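Local coordinates for DNA-(apurinic or apyrimidinic site) lyase (Xenopus laevis, PDB 6WCD), which cuts DNA beside abasic sites in base excision repair as a weak AP endonuclease and resects DNA 3' ends as a 3'-5' exonuclease, at residues 175-180 / 279-284. Sequence-based numbering, arbitrary orientation. Where two conformers were deposited one is given.
Sequences GGHVII and RELVES
H177 and L281 bring strand 177-180 against helix 279-284, whose axes run nearly perpendicular, at 87°, and approach to 8.0 Å, with the H177 and L281 CA atoms 6.3 Å apart. L281 carries the helix side of the contact, and its two methyls part company at the strand. L281 CD1 sits over one face of the H177 imidazole, 4.2 Å from the ring centroid and 23° off the ring normal, a CH-pi contact displaced toward the CB end of the ring, where H177 CG is 3.8 Å from L281 CD1. L281 CD2 instead meets I179 CG1 at 3.5 Å. With CG anti to the backbone N (chi1 -178°), L281 extends from the helix between these two side chains, and its CB lies 3.7 Å from H177 ND1. L136 of the neighbouring strand 133-142 touches all three side chains. E280 meets the imidazole at its edge: E280 OE1 comes to 4.1 Å from H177 CE1, with carboxylate and ring planes almost perpendicular, a loose approach. H177 ND1 accepts from N278 ND2, and H177 NE2 pairs with E134 OE1 of strand 133-142, so two bonds fix the rotation of the buried imidazole while the leucine methyl lies on its face. The contact seats the short helix, where the chain passes from strand 269-278 of one sheet to strand 286-291 of the other, against an inner strand of the DNase I-like catalytic domain. No hydrogen bond joins the two segments directly; apolar and CH-pi contacts hold them together, while N278, just ahead of the helix, clasps the strand. It takes the V178 N-H on OD1 and offers ND2 to H177 ND1, which is consistent with a neutral imidazole protonated on NE2, facing E134.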
loop_
_atom_site.group_PDB
_atom_site.type_symbol
_atom_site.label_atom_id
_atom_site.label_comp_id
_atom_site.label_asym_id
_atom_site.label_seq_id
_atom_site.Cartn_x
_atom_site.Cartn_y
_atom_site.Cartn_z
ATOM N N GLY A 175 18.946 -2.644 -6.561
ATOM C CA GLY A 175 19.059 -1.435 -7.362
ATOM C C GLY A 175 17.696 -0.778 -7.580
ATOM O O GLY A 175 16.644 -1.330 -7.286
ATOM N N GLY A 176 17.739 0.436 -8.069
ATOM C CA GLY A 176 16.459 1.097 -8.298
ATOM C C GLY A 176 15.839 1.613 -7.005
ATOM O O GLY A 176 16.513 1.854 -6.004
ATOM N N HIS A 177 14.530 1.798 -7.048
ATOM C CA HIS A 177 13.804 2.524 -6.019
ATOM C C HIS A 177 12.604 1.720 -5.548
ATOM O O HIS A 177 12.075 0.861 -6.267
ATOM C CB HIS A 177 13.325 3.857 -6.544
ATOM C CG HIS A 177 14.434 4.725 -7.034
ATOM N ND1 HIS A 177 15.321 5.339 -6.183
ATOM C CD2 HIS A 177 14.822 5.044 -8.293
ATOM C CE1 HIS A 177 16.211 6.013 -6.892
ATOM N NE2 HIS A 177 15.931 5.851 -8.182
ATOM N N VAL A 178 12.181 2.024 -4.325
ATOM C CA VAL A 178 11.069 1.335 -3.670
ATOM C C VAL A 178 10.170 2.336 -2.957
ATOM O O VAL A 178 10.642 3.179 -2.191
ATOM C CB VAL A 178 11.531 0.248 -2.670
ATOM C CG1 VAL A 178 10.338 -0.402 -1.936
ATOM C CG2 VAL A 178 12.367 -0.799 -3.369
ATOM N N ILE A 179 8.862 2.223 -3.198
ATOM C CA ILE A 179 7.850 2.909 -2.403
ATOM C C ILE A 179 7.053 1.860 -1.658
ATOM O O ILE A 179 6.661 0.850 -2.246
ATOM C CB ILE A 179 6.923 3.760 -3.277
ATOM C CG1 ILE A 179 7.604 5.007 -3.722
ATOM C CG2 ILE A 179 5.627 4.084 -2.517
ATOM C CD1 ILE A 179 6.802 5.796 -4.804
ATOM N N ILE A 180 6.857 2.066 -0.370
ATOM C CA ILE A 180 5.948 1.266 0.456
ATOM C C ILE A 180 4.814 2.197 0.807
ATOM O O ILE A 180 5.049 3.250 1.424
ATOM C CB ILE A 180 6.591 0.718 1.715
ATOM C CG1 ILE A 180 7.796 -0.150 1.406
ATOM C CG2 ILE A 180 5.516 -0.112 2.489
ATOM C CD1 ILE A 180 8.663 -0.394 2.588
ATOM N N ARG A 279 15.488 6.770 0.523
ATOM C CA ARG A 279 16.003 8.127 0.717
ATOM C C ARG A 279 16.247 8.825 -0.613
ATOM O O ARG A 279 15.800 9.966 -0.820
ATOM C CB ARG A 279 17.275 8.096 1.550
ATOM C CG ARG A 279 17.066 7.545 2.975
ATOM C CD ARG A 279 18.260 7.958 3.829
ATOM N NE ARG A 279 18.231 7.439 5.193
ATOM C CZ ARG A 279 18.717 8.092 6.254
ATOM N NH1 ARG A 279 19.237 9.301 6.135
ATOM N NH2 ARG A 279 18.670 7.529 7.462
ATOM N N GLU A 280 16.973 8.171 -1.533
ATOM C CA GLU A 280 17.339 8.841 -2.776
ATOM C C GLU A 280 16.110 9.222 -3.609
ATOM O O GLU A 280 16.086 10.284 -4.257
ATOM C CB GLU A 280 18.287 7.957 -3.591
ATOM C CG GLU A 280 18.946 8.693 -4.741
ATOM C CD GLU A 280 19.800 7.788 -5.618
ATOM O OE1 GLU A 280 19.808 7.985 -6.854
ATOM O OE2 GLU A 280 20.462 6.882 -5.069
ATOM N N LEU A 281 15.111 8.363 -3.660
ATOM C CA LEU A 281 13.882 8.646 -4.395
ATOM C C LEU A 281 13.168 9.853 -3.847
ATOM O O LEU A 281 12.756 10.737 -4.605
ATOM C CB LEU A 281 12.963 7.422 -4.318
ATOM C CG LEU A 281 11.643 7.536 -5.086
ATOM C CD1 LEU A 281 11.880 7.571 -6.616
ATOM C CD2 LEU A 281 10.685 6.392 -4.648
ATOM N N VAL A 282 12.986 9.919 -2.541
ATOM C CA VAL A 282 12.269 11.044 -1.953
ATOM C C VAL A 282 13.046 12.348 -2.173
ATOM O O VAL A 282 12.470 13.365 -2.548
ATOM C CB VAL A 282 11.974 10.772 -0.467
ATOM C CG1 VAL A 282 11.341 11.987 0.228
ATOM C CG2 VAL A 282 11.085 9.587 -0.340
ATOM N N GLU A 283 14.365 12.338 -1.935
ATOM C CA GLU A 283 15.185 13.546 -2.055
ATOM C C GLU A 283 15.263 14.029 -3.493
ATOM O O GLU A 283 15.310 15.242 -3.729
ATOM C CB GLU A 283 16.592 13.281 -1.533
ATOM C CG GLU A 283 16.666 13.065 -0.040
ATOM C CD GLU A 283 18.066 12.625 0.441
ATOM O OE1 GLU A 283 18.915 12.273 -0.407
ATOM O OE2 GLU A 283 18.302 12.615 1.665
ATOM N N SER A 284 15.355 13.117 -4.454
ATOM C CA SER A 284 15.617 13.545 -5.834
ATOM C C SER A 284 14.388 13.550 -6.733
ATOM O O SER A 284 14.412 14.277 -7.745
ATOM C CB SER A 284 16.667 12.658 -6.486
ATOM O OG SER A 284 17.873 12.750 -5.763
#